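Local structure of insulinase family protease (Yersinia pestis, 3GO9) at residues W290-A295 with K432-Q437; D320-V323 with A328-A331; F300-Q305 with A349-A354; A363-L368 with S420-A425. The protein is a predicted protease of the insulinase (M16) family, with activity and substrates not established. All blocks are in the same frame, centred on the assembly; numbering follows the deposited sequence.

Contact 1: W290-A295 with K432-Q437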
loop_
_atom_site.group_PDB
_atom_site.type_symbol
_atom_site.label_atom_id
_atom_site.label_comp_id
_atom_site.label_asym_id
_atom_site.label_seq_id
_atom_site.Cartn_x
_atom_site.Cartn_y
_atom_site.Cartn_z
ATOM N N TRP A 290 -15.732 8.365 5.120
ATOM C CA TRP A 290 -15.221 8.927 6.351
ATOM C C TRP A 290 -16.047 8.464 7.559
ATOM O O TRP A 290 -15.486 8.275 8.656
ATOM C CB TRP A 290 -15.181 10.446 6.312
ATOM C CG TRP A 290 -13.981 11.038 5.591
ATOM C CD1 TRP A 290 -12.755 10.451 5.406
ATOM C CD2 TRP A 290 -13.863 12.366 5.055
ATOM N NE1 TRP A 290 -11.883 11.344 4.796
ATOM C CE2 TRP A 290 -12.554 12.519 4.578
ATOM C CE3 TRP A 290 -14.726 13.433 4.951
ATOM C CZ2 TRP A 290 -12.114 13.736 3.979
ATOM C CZ3 TRP A 290 -14.300 14.613 4.369
ATOM C CH2 TRP A 290 -13.027 14.752 3.889
ATOM N N ARG A 291 -17.355 8.283 7.372
ATOM C CA ARG A 291 -18.220 7.801 8.455
ATOM C C ARG A 291 -17.813 6.385 8.824
ATOM O O ARG A 291 -17.725 6.030 10.034
ATOM C CB ARG A 291 -19.692 7.817 8.090
ATOM C CG ARG A 291 -20.573 7.569 9.303
ATOM C CD ARG A 291 -22.038 7.593 9.015
ATOM N NE ARG A 291 -22.505 8.944 8.685
ATOM C CZ ARG A 291 -23.782 9.245 8.398
ATOM N NH1 ARG A 291 -24.723 8.309 8.390
ATOM N NH2 ARG A 291 -24.109 10.492 8.095
ATOM N N SER A 292 -17.563 5.577 7.806
ATOM C CA SER A 292 -17.186 4.173 8.014
ATOM C C SER A 292 -15.823 4.085 8.692
ATOM O O SER A 292 -15.659 3.345 9.695
ATOM C CB SER A 292 -17.154 3.457 6.690
ATOM O OG SER A 292 -18.477 3.297 6.249
ATOM N N ASP A 293 -14.846 4.829 8.174
ATOM C CA ASP A 293 -13.485 4.883 8.744
ATOM C C ASP A 293 -13.517 5.332 10.207
ATOM O O ASP A 293 -12.826 4.770 11.055
ATOM C CB ASP A 293 -12.661 5.855 7.891
ATOM C CG ASP A 293 -11.294 6.229 8.489
ATOM O OD1 ASP A 293 -10.436 5.362 8.584
ATOM O OD2 ASP A 293 -11.057 7.446 8.765
ATOM N N LEU A 294 -14.317 6.361 10.503
ATOM C CA LEU A 294 -14.340 6.904 11.858
ATOM C C LEU A 294 -14.978 5.903 12.846
ATOM O O LEU A 294 -14.547 5.860 14.009
ATOM C CB LEU A 294 -14.981 8.277 11.915
ATOM C CG LEU A 294 -14.973 8.950 13.286
ATOM C CD1 LEU A 294 -13.571 9.141 13.821
ATOM C CD2 LEU A 294 -15.716 10.284 13.199
ATOM N N ALA A 295 -16.004 5.181 12.409
ATOM C CA ALA A 295 -16.623 4.121 13.247
ATOM C C ALA A 295 -15.557 3.068 13.598
ATOM O O ALA A 295 -15.440 2.660 14.736
ATOM C CB ALA A 295 -17.783 3.476 12.534
ATOM N N LYS A 432 -23.100 -0.033 14.557
ATOM C CA LYS A 432 -24.011 -1.147 14.625
ATOM C C LYS A 432 -23.964 -1.916 13.307
ATOM O O LYS A 432 -23.877 -3.135 13.290
ATOM C CB LYS A 432 -25.430 -0.657 14.907
ATOM C CG LYS A 432 -26.416 -1.822 15.003
ATOM C CD LYS A 432 -27.860 -1.452 15.198
ATOM C CE LYS A 432 -28.097 -0.729 16.492
ATOM N NZ LYS A 432 -27.943 -1.579 17.676
ATOM N N GLN A 433 -24.028 -1.184 12.195
ATOM C CA GLN A 433 -24.018 -1.806 10.859
ATOM C C GLN A 433 -22.741 -2.617 10.588
ATOM O O GLN A 433 -22.810 -3.773 10.191
ATOM C CB GLN A 433 -24.216 -0.753 9.790
ATOM C CG GLN A 433 -25.653 -0.311 9.719
ATOM C CD GLN A 433 -25.869 1.009 9.015
ATOM O OE1 GLN A 433 -24.931 1.786 8.748
ATOM N NE2 GLN A 433 -27.166 1.302 8.731
ATOM N N GLN A 434 -21.602 -2.019 10.880
ATOM C CA GLN A 434 -20.307 -2.690 10.717
ATOM C C GLN A 434 -20.215 -3.958 11.555
ATOM O O GLN A 434 -19.790 -5.014 11.094
ATOM C CB GLN A 434 -19.170 -1.766 11.108
ATOM C CG GLN A 434 -18.835 -0.825 10.007
ATOM C CD GLN A 434 -17.751 0.140 10.382
ATOM O OE1 GLN A 434 -17.072 -0.026 11.400
ATOM N NE2 GLN A 434 -17.571 1.165 9.558
ATOM N N LEU A 435 -20.645 -3.861 12.789
ATOM C CA LEU A 435 -20.494 -4.984 13.698
ATOM C C LEU A 435 -21.607 -6.002 13.550
ATOM O O LEU A 435 -21.571 -7.038 14.227
ATOM C CB LEU A 435 -20.410 -4.511 15.126
ATOM C CG LEU A 435 -19.151 -3.705 15.433
ATOM C CD1 LEU A 435 -19.273 -3.155 16.829
ATOM C CD2 LEU A 435 -17.901 -4.538 15.289
ATOM N N SER A 436 -22.578 -5.710 12.700
ATOM C CA SER A 436 -23.652 -6.669 12.394
ATOM C C SER A 436 -23.268 -7.590 11.211
ATOM O O SER A 436 -23.974 -8.555 10.848
ATOM C CB SER A 436 -24.988 -5.935 12.217
ATOM O OG SER A 436 -25.351 -5.225 13.424
ATOM N N GLN A 437 -22.125 -7.303 10.623
ATOM C CA GLN A 437 -21.562 -8.187 9.631
ATOM C C GLN A 437 -20.624 -9.143 10.385
ATOM O O GLN A 437 -19.789 -8.708 11.161
ATOM C CB GLN A 437 -20.828 -7.371 8.571
ATOM C CG GLN A 437 -21.611 -6.115 8.005
ATOM C CD GLN A 437 -23.132 -6.324 7.847
ATOM O OE1 GLN A 437 -23.588 -7.353 7.308
ATOM N NE2 GLN A 437 -23.922 -5.348 8.336
#
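Ser292 and Gln434 mark the closest backbone approach, 8.0 Å from CA to CA, between the N-terminal half of helix 283-309 and the C-terminal end of helix 424-435. That gap is too wide for the backbones to meet, and the side chain of Gln434 crosses it. With CG beside its backbone N (chi1 -81°) and the chain extended beyond CG, its amide reaches the other helix, where NE2 donates to Ser292 O at 2.9 Å. The bond is straight at the hydrogen (165°), and the oxygen lies in the plane of the Gln434 amide. The donor, however, comes to the carbonyl from its flank, with a C=O...N angle of 109° and a tilt from the carbonyl plane. Ala295, which also packs on Leu427 and Leu431, presents CB to the same amide, 3.7 Å from Gln434 OE1, while Ser292 CB lies 3.7 Å from Gln434 NE2. Ser292 OG turns instead to Glu430, which also takes a weak hydrogen bond from Gln434 NE2. Beyond the bridge the chain is held by Ser436 OG, which donates to Lys432 O at 2.6 Å, and by Ser436 N and Gln437 NE2, which reach Gln433 O from opposite faces of its carbonyl plane. Gln434 has a second modelled conformer, so the bond is described for one of the two. It joins the helices through a neutral amide and a main-chain carbonyl.

Contact 2: D320-V323 with A328-A331. With ZN (zinc ion), chain E.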
loop_
_atom_site.group_PDB
_atom_site.type_symbol
_atom_site.label_atom_id
_atom_site.label_comp_id
_atom_site.label_asym_id
_atom_site.label_seq_id
_atom_site.Cartn_x
_atom_site.Cartn_y
_atom_site.Cartn_z
ATOM N N ASP A 320 -5.748 -2.465 12.019
ATOM C CA ASP A 320 -5.347 -1.813 10.779
ATOM C C ASP A 320 -6.345 -2.096 9.720
ATOM O O ASP A 320 -7.176 -3.010 9.865
ATOM C CB ASP A 320 -3.964 -2.282 10.328
ATOM C CG ASP A 320 -3.868 -3.777 10.207
ATOM O OD1 ASP A 320 -4.612 -4.388 9.442
ATOM O OD2 ASP A 320 -3.006 -4.363 10.872
ATOM N N CYS A 321 -6.290 -1.243 8.715
ATOM C CA CYS A 321 -7.117 -1.338 7.545
ATOM C C CYS A 321 -6.167 -1.249 6.370
ATOM O O CYS A 321 -5.115 -0.579 6.420
ATOM C CB CYS A 321 -8.081 -0.175 7.429
ATOM S SG CYS A 321 -9.619 -0.175 8.477
ATOM N N ARG A 322 -6.510 -1.924 5.308
ATOM C CA ARG A 322 -5.802 -1.738 4.062
ATOM C C ARG A 322 -6.764 -1.909 2.905
ATOM O O ARG A 322 -7.789 -2.588 3.008
ATOM C CB ARG A 322 -4.666 -2.720 3.898
ATOM C CG ARG A 322 -5.119 -4.150 3.638
ATOM C CD ARG A 322 -4.026 -5.187 3.949
ATOM N NE ARG A 322 -3.377 -4.861 5.209
ATOM C CZ ARG A 322 -2.259 -5.408 5.678
ATOM N NH1 ARG A 322 -1.625 -6.353 5.007
ATOM N NH2 ARG A 322 -1.775 -4.986 6.842
ATOM N N VAL A 323 -6.421 -1.252 1.816
ATOM C CA VAL A 323 -7.119 -1.449 0.541
ATOM C C VAL A 323 -6.062 -1.951 -0.406
ATOM O O VAL A 323 -5.056 -1.277 -0.637
ATOM C CB VAL A 323 -7.735 -0.145 0.007
ATOM C CG1 VAL A 323 -8.371 -0.396 -1.347
ATOM C CG2 VAL A 323 -8.714 0.378 0.962
ATOM N N ALA A 328 -11.240 -4.104 0.571
ATOM C CA ALA A 328 -10.982 -3.362 1.821
ATOM C C ALA A 328 -10.884 -4.425 2.906
ATOM O O ALA A 328 -11.800 -5.262 3.008
ATOM C CB ALA A 328 -12.113 -2.385 2.140
ATOM N N GLN A 329 -9.792 -4.419 3.681
ATOM C CA GLN A 329 -9.599 -5.390 4.755
ATOM C C GLN A 329 -9.460 -4.612 6.061
ATOM O O GLN A 329 -8.627 -3.701 6.154
ATOM C CB GLN A 329 -8.375 -6.241 4.503
ATOM C CG GLN A 329 -8.148 -7.312 5.550
ATOM C CD GLN A 329 -6.837 -8.046 5.308
ATOM O OE1 GLN A 329 -5.794 -7.692 5.871
ATOM N NE2 GLN A 329 -6.880 -9.059 4.452
ATOM N N CYS A 330 -10.277 -4.936 7.051
ATOM C CA CYS A 330 -10.131 -4.230 8.307
ATOM C C CYS A 330 -9.980 -5.409 9.370
ATOM O O CYS A 330 -10.689 -6.422 9.346
ATOM C CB CYS A 330 -11.205 -3.036 8.456
ATOM S SG CYS A 330 -11.053 -1.198 7.394
ATOM N N ALA A 331 -8.992 -5.278 10.239
ATOM C CA ALA A 331 -8.679 -6.314 11.216
ATOM C C ALA A 331 -8.415 -5.759 12.615
ATOM O O ALA A 331 -7.742 -4.731 12.759
ATOM C CB ALA A 331 -7.437 -7.113 10.769
HETATM ZN ZN ZN E . -3.266 -6.170 10.206
HETATM O O HOH W 1 -6.187 -5.068 7.378
HETATM O O HOH W 2 -3.833 -7.366 8.604
HETATM O O HOH W 3 -1.169 -6.185 10.210
#
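Asp320 holds a zinc ion with both carboxylate oxygens but unequally, OD2 at 1.9 Å and OD1 at 2.4 Å from the metal. His333, farther along the partner strand, and two waters complete the coordination. Asp320 CG sits between the backbone N and the carbonyl carbon (chi1 54°), which turns the carboxylate over the strand pair. OD1 also has a long salt bridge to Arg322 NH2, at 3.9 Å, and the zinc and the guanidinium could together lessen its negative charge. One more water, 2.7 Å from Asp320 OD1, reaches across toward Gln329 OE1. In the backbone, Asp320 pairs with Ala331 and Arg322 with Gln329 as hydrogen-bonded antiparallel pairs, with Ala331 N to Asp320 O at 2.9 Å and Gln329 N to Arg322 O at 2.8 Å. The strands form the beta hairpin 316-324/327-336, whose first strand is an outermost one in a five-stranded sheet. Between those pairs, at a non-hydrogen-bonded position, Cys321 SG and Cys330 SG join in a cross-strand disulfide at 2.1 Å, with chi3 of 107°; Cys330 has a second modelled conformer. Both cysteines touch Arg296 of helix 283-309. On the zinc-bearing face Arg322 and Gln329 run side by side, their guanidinium and amide planes 26° apart, with Gln329 OE1 over the guanidinium and 3.6 Å from Arg322 CD. Ala331 CB lies near Asp320 OD1 on the same face.

Contact 3: F300-Q305 with A349-A354. With ZN (zinc ion), chain D.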
loop_
_atom_site.group_PDB
_atom_site.type_symbol
_atom_site.label_atom_id
_atom_site.label_comp_id
_atom_site.label_asym_id
_atom_site.label_seq_id
_atom_site.Cartn_x
_atom_site.Cartn_y
_atom_site.Cartn_z
ATOM N N PHE A 300 -11.798 0.996 17.801
ATOM C CA PHE A 300 -10.486 0.569 18.249
ATOM C C PHE A 300 -10.029 1.406 19.415
ATOM O O PHE A 300 -9.490 0.913 20.429
ATOM C CB PHE A 300 -9.444 0.611 17.163
ATOM C CG PHE A 300 -8.182 -0.019 17.598
ATOM C CD1 PHE A 300 -8.166 -1.380 17.935
ATOM C CD2 PHE A 300 -7.039 0.730 17.756
ATOM C CE1 PHE A 300 -7.026 -1.974 18.367
ATOM C CE2 PHE A 300 -5.864 0.105 18.187
ATOM C CZ PHE A 300 -5.874 -1.253 18.469
ATOM N N TRP A 301 -10.293 2.689 19.289
ATOM C CA TRP A 301 -10.026 3.648 20.317
ATOM C C TRP A 301 -10.694 3.271 21.664
ATOM O O TRP A 301 -10.047 3.289 22.705
ATOM C CB TRP A 301 -10.534 4.981 19.804
ATOM C CG TRP A 301 -10.602 6.026 20.758
ATOM C CD1 TRP A 301 -9.563 6.724 21.279
ATOM C CD2 TRP A 301 -11.803 6.595 21.321
ATOM N NE1 TRP A 301 -10.033 7.682 22.140
ATOM C CE2 TRP A 301 -11.402 7.625 22.183
ATOM C CE3 TRP A 301 -13.178 6.327 21.170
ATOM C CZ2 TRP A 301 -12.316 8.385 22.918
ATOM C CZ3 TRP A 301 -14.080 7.082 21.895
ATOM C CH2 TRP A 301 -13.643 8.103 22.762
ATOM N N HIS A 302 -11.963 2.899 21.595
ATOM C CA HIS A 302 -12.744 2.564 22.790
ATOM C C HIS A 302 -12.193 1.312 23.457
ATOM O O HIS A 302 -12.043 1.288 24.684
ATOM C CB HIS A 302 -14.158 2.274 22.410
ATOM C CG HIS A 302 -15.004 1.853 23.552
ATOM N ND1 HIS A 302 -15.581 2.762 24.399
ATOM C CD2 HIS A 302 -15.394 0.629 23.980
ATOM C CE1 HIS A 302 -16.256 2.114 25.337
ATOM N NE2 HIS A 302 -16.151 0.818 25.112
ATOM N N ILE A 303 -11.934 0.283 22.659
ATOM C CA ILE A 303 -11.393 -0.989 23.200
ATOM C C ILE A 303 -10.023 -0.725 23.815
ATOM O O ILE A 303 -9.738 -1.208 24.919
ATOM C CB ILE A 303 -11.364 -2.146 22.190
ATOM C CG1 ILE A 303 -12.771 -2.475 21.655
ATOM C CG2 ILE A 303 -10.732 -3.420 22.827
ATOM C CD1 ILE A 303 -12.740 -3.400 20.467
ATOM N N LYS A 304 -9.177 0.065 23.156
ATOM C CA LYS A 304 -7.880 0.375 23.722
ATOM C C LYS A 304 -7.996 1.055 25.052
ATOM O O LYS A 304 -7.223 0.737 25.959
ATOM C CB LYS A 304 -7.086 1.303 22.799
ATOM C CG LYS A 304 -6.505 0.629 21.604
ATOM C CD LYS A 304 -5.214 1.351 21.174
ATOM C CE LYS A 304 -5.378 2.881 21.019
ATOM N NZ LYS A 304 -5.050 3.624 22.292
ATOM N N GLN A 305 -8.916 2.006 25.165
ATOM C CA GLN A 305 -9.081 2.728 26.422
ATOM C C GLN A 305 -9.552 1.768 27.509
ATOM O O GLN A 305 -9.109 1.889 28.649
ATOM C CB GLN A 305 -10.115 3.850 26.349
ATOM C CG GLN A 305 -9.994 4.749 25.156
ATOM C CD GLN A 305 -10.400 6.153 25.465
ATOM O OE1 GLN A 305 -11.604 6.472 25.534
ATOM N NE2 GLN A 305 -9.399 7.026 25.660
ATOM N N ALA A 349 -14.733 -9.592 22.425
ATOM C CA ALA A 349 -16.058 -9.916 21.881
ATOM C C ALA A 349 -17.134 -9.249 22.720
ATOM O O ALA A 349 -18.148 -8.785 22.210
ATOM C CB ALA A 349 -16.300 -11.396 21.871
ATOM N N ARG A 350 -16.916 -9.127 24.017
ATOM C CA ARG A 350 -17.942 -8.441 24.823
ATOM C C ARG A 350 -17.954 -6.947 24.547
ATOM O O ARG A 350 -19.016 -6.316 24.588
ATOM C CB ARG A 350 -17.733 -8.759 26.303
ATOM C CG ARG A 350 -18.123 -10.230 26.643
ATOM C CD ARG A 350 -17.923 -10.575 28.067
ATOM N NE ARG A 350 -16.867 -9.733 28.597
ATOM C CZ ARG A 350 -16.873 -9.137 29.777
ATOM N NH1 ARG A 350 -17.869 -9.314 30.635
ATOM N NH2 ARG A 350 -15.829 -8.374 30.108
ATOM N N GLU A 351 -16.802 -6.376 24.226
ATOM C CA GLU A 351 -16.782 -4.968 23.785
ATOM C C GLU A 351 -17.530 -4.778 22.456
ATOM O O GLU A 351 -18.318 -3.846 22.279
ATOM C CB GLU A 351 -15.385 -4.445 23.589
ATOM C CG GLU A 351 -14.638 -4.276 24.841
ATOM C CD GLU A 351 -15.369 -3.362 25.807
ATOM O OE1 GLU A 351 -15.734 -2.258 25.368
ATOM O OE2 GLU A 351 -15.591 -3.776 26.979
ATOM N N LEU A 352 -17.253 -5.659 21.513
ATOM C CA LEU A 352 -17.947 -5.574 20.225
ATOM C C LEU A 352 -19.485 -5.735 20.347
ATOM O O LEU A 352 -20.238 -5.011 19.712
ATOM C CB LEU A 352 -17.398 -6.568 19.237
ATOM C CG LEU A 352 -15.905 -6.475 18.891
ATOM C CD1 LEU A 352 -15.622 -7.657 17.951
ATOM C CD2 LEU A 352 -15.470 -5.138 18.325
ATOM N N ALA A 353 -19.918 -6.645 21.208
ATOM C CA ALA A 353 -21.331 -6.868 21.446
ATOM C C ALA A 353 -21.972 -5.607 22.031
ATOM O O ALA A 353 -23.073 -5.227 21.627
ATOM C CB ALA A 353 -21.536 -8.010 22.340
ATOM N N ALA A 354 -21.294 -5.003 22.989
ATOM C CA ALA A 354 -21.810 -3.771 23.617
ATOM C C ALA A 354 -21.830 -2.613 22.635
ATOM O O ALA A 354 -22.815 -1.855 22.556
ATOM C CB ALA A 354 -20.967 -3.414 24.894
HETATM ZN ZN ZN D . -16.784 -0.781 26.187
HETATM O O HOH W 4 -18.716 -1.106 25.854
#
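An interhelical zinc site joins helix 283-309 to helix 341-358 through His302 and Glu351. The metal is bound by His302 NE2 at 2.0 Å, by Glu351 OE1 at 2.0 Å and by one water at a similar distance. Glu351 OE2 lies 3.3 Å from the zinc, so the carboxylate binds through one oxygen. His302 CG is anti to its backbone N (chi1 177°), which carries the imidazole out toward the second helix, whereas the Glu351 chain bends at chi2 (-57°) to bring OE1 round to the metal. The two side chains cross at about a right angle; OE1 lies in the ring plane, at its edge, and the carboxylate is turned 30° from the imidazole. NE2 and OE1 are close because they share the zinc, without a hydrogen bond. Beside the metal, Ile303 CG1 slides along the Glu351 stem, 3.8 Å from CB, and Ile303 CD1 meets Leu352 CD2 at 3.9 Å. The segment axes stay 10.6 Å apart, leaving side chains to fill the interface. Glu364 of helix 362-377 also touches His302. One histidine, a monodentate glutamate and water make an interhelical metal bridge, distinct from an HXXEH site, where two histidines of one helix are joined by a later glutamate.

Contact 4: A363-L368 with S420-A425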
loop_
_atom_site.group_PDB
_atom_site.type_symbol
_atom_site.label_atom_id
_atom_site.label_comp_id
_atom_site.label_asym_id
_atom_site.label_seq_id
_atom_site.Cartn_x
_atom_site.Cartn_y
_atom_site.Cartn_z
ATOM N N ALA A 363 -20.586 11.316 25.901
ATOM C CA ALA A 363 -19.317 11.857 26.379
ATOM C C ALA A 363 -18.135 11.301 25.586
ATOM O O ALA A 363 -17.194 12.032 25.252
ATOM C CB ALA A 363 -19.133 11.556 27.881
ATOM N N GLU A 364 -18.196 10.010 25.255
ATOM C CA GLU A 364 -17.144 9.362 24.456
ATOM C C GLU A 364 -17.086 9.963 23.042
ATOM O O GLU A 364 -15.994 10.282 22.520
ATOM C CB GLU A 364 -17.380 7.834 24.364
ATOM C CG GLU A 364 -17.181 7.118 25.692
ATOM C CD GLU A 364 -17.672 5.642 25.744
ATOM O OE1 GLU A 364 -18.567 5.222 24.988
ATOM O OE2 GLU A 364 -17.188 4.902 26.642
ATOM N N PHE A 365 -18.272 10.121 22.455
ATOM C CA PHE A 365 -18.388 10.821 21.154
ATOM C C PHE A 365 -17.815 12.219 21.179
ATOM O O PHE A 365 -17.016 12.577 20.335
ATOM C CB PHE A 365 -19.834 10.823 20.700
ATOM C CG PHE A 365 -20.077 11.476 19.367
ATOM C CD1 PHE A 365 -19.870 10.771 18.181
ATOM C CD2 PHE A 365 -20.550 12.759 19.287
ATOM C CE1 PHE A 365 -20.141 11.384 16.948
ATOM C CE2 PHE A 365 -20.801 13.324 18.053
ATOM C CZ PHE A 365 -20.602 12.620 16.913
ATOM N N ASP A 366 -18.182 13.011 22.171
ATOM C CA ASP A 366 -17.680 14.375 22.264
ATOM C C ASP A 366 -16.153 14.410 22.413
ATOM O O ASP A 366 -15.504 15.258 21.795
ATOM C CB ASP A 366 -18.364 15.095 23.451
ATOM C CG ASP A 366 -19.868 15.325 23.226
ATOM O OD1 ASP A 366 -20.394 15.081 22.129
ATOM O OD2 ASP A 366 -20.562 15.759 24.158
ATOM N N ALA A 367 -15.590 13.469 23.193
ATOM C CA ALA A 367 -14.141 13.302 23.327
ATOM C C ALA A 367 -13.467 13.003 21.977
ATOM O O ALA A 367 -12.446 13.637 21.591
ATOM C CB ALA A 367 -13.802 12.163 24.355
ATOM N N LEU A 368 -14.062 12.039 21.279
ATOM C CA LEU A 368 -13.594 11.640 19.967
ATOM C C LEU A 368 -13.601 12.824 19.014
ATOM O O LEU A 368 -12.585 13.078 18.317
ATOM C CB LEU A 368 -14.431 10.478 19.436
ATOM C CG LEU A 368 -14.037 9.908 18.058
ATOM C CD1 LEU A 368 -12.654 9.296 18.047
ATOM C CD2 LEU A 368 -15.082 8.908 17.605
ATOM N N SER A 420 -18.323 18.491 11.688
ATOM C CA SER A 420 -19.307 19.335 12.358
ATOM C C SER A 420 -20.709 18.803 12.204
ATOM O O SER A 420 -21.589 19.123 13.043
ATOM C CB SER A 420 -19.234 20.777 11.834
ATOM O OG SER A 420 -17.979 21.295 12.230
ATOM N N GLY A 421 -20.938 18.043 11.128
ATOM C CA GLY A 421 -22.246 17.504 10.802
ATOM C C GLY A 421 -22.564 16.161 11.466
ATOM O O GLY A 421 -23.722 15.819 11.649
ATOM N N LEU A 422 -21.537 15.409 11.824
ATOM C CA LEU A 422 -21.730 14.080 12.341
ATOM C C LEU A 422 -22.412 14.065 13.718
ATOM O O LEU A 422 -22.013 14.805 14.612
ATOM C CB LEU A 422 -20.400 13.384 12.470
ATOM C CG LEU A 422 -20.455 11.881 12.724
ATOM C CD1 LEU A 422 -21.111 11.144 11.595
ATOM C CD2 LEU A 422 -19.040 11.356 12.964
ATOM N N THR A 423 -23.430 13.235 13.859
ATOM C CA THR A 423 -24.105 13.041 15.156
ATOM C C THR A 423 -23.765 11.713 15.823
ATOM O O THR A 423 -23.319 10.764 15.173
ATOM C CB THR A 423 -25.627 13.125 15.008
ATOM O OG1 THR A 423 -26.101 12.009 14.246
ATOM C CG2 THR A 423 -25.997 14.451 14.285
ATOM N N LEU A 424 -23.998 11.648 17.134
ATOM C CA LEU A 424 -23.860 10.364 17.840
ATOM C C LEU A 424 -24.668 9.285 17.178
ATOM O O LEU A 424 -24.209 8.175 17.025
ATOM C CB LEU A 424 -24.412 10.495 19.264
ATOM C CG LEU A 424 -24.255 9.279 20.161
ATOM C CD1 LEU A 424 -22.824 8.831 20.367
ATOM C CD2 LEU A 424 -24.923 9.651 21.513
ATOM N N ALA A 425 -25.928 9.585 16.861
ATOM C CA ALA A 425 -26.814 8.613 16.268
ATOM C C ALA A 425 -26.248 8.032 14.980
ATOM O O ALA A 425 -26.403 6.841 14.706
ATOM C CB ALA A 425 -28.132 9.230 15.996
#
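Phe365 carries nearly all of this contact, its ring set against the backbone where helix 408-421 ends and helix 424-435 begins. The ring-to-backbone contacts come first. Leu422 O lies at the ring edge, in its plane, 3.5 Å from Phe365 CZ, where the slightly positive ring hydrogens would suit a carbonyl. Leu424 N sits over one face, offset toward the rim and 3.5 Å from the same CZ, so the connecting chain wraps around the far end of the ring. Phe365 CG anti to the backbone N (chi1 -178°) puts the ring there. Apolar contacts flank it: Leu424 CD1 packs on Phe365 CB at 3.6 Å, near the root of the side chain, as the two side chains slide past each other in opposite directions, while Leu422 CD2 meets Phe365 CE1 at 4.1 Å. Polar groups fix the turn itself. Thr423 is the N-cap of helix 424-435; its side chain caps a backbone N in the first turn, and Glu426 OE1 accepts from Thr423 N, a capping box. Around this joint, Leu422 also touches Arg291 and Leu294 of helix 283-309, and Leu427 of helix 424-435 covers more of Phe365, so helix 362-377 packs against the helix junction beside helix 283-309.

Contacts 1, 3 and 4 form one connected cluster of helix contacts, with centres 13 to 17 Å apart. Helix 283-309 runs through contacts 1 and 3, and helix 424-435 is shared by contacts 1 and 4. They touch in pairs: Leu435 of contact 1 on Leu352 of contact 3, Leu294 on Leu422 of contact 4, and Trp301 on Glu364 and Leu368. Contact 2 lies in the sheet, about 6 Å at the nearest atoms from contacts 1 and 3. Along the chain, contact 1 spans all the others; contact 3 encloses the hairpin of contact 2, and contact 4 follows contact 3. Later helices thus return to pack on helix 283-309, next to the sheet that carries the hairpin.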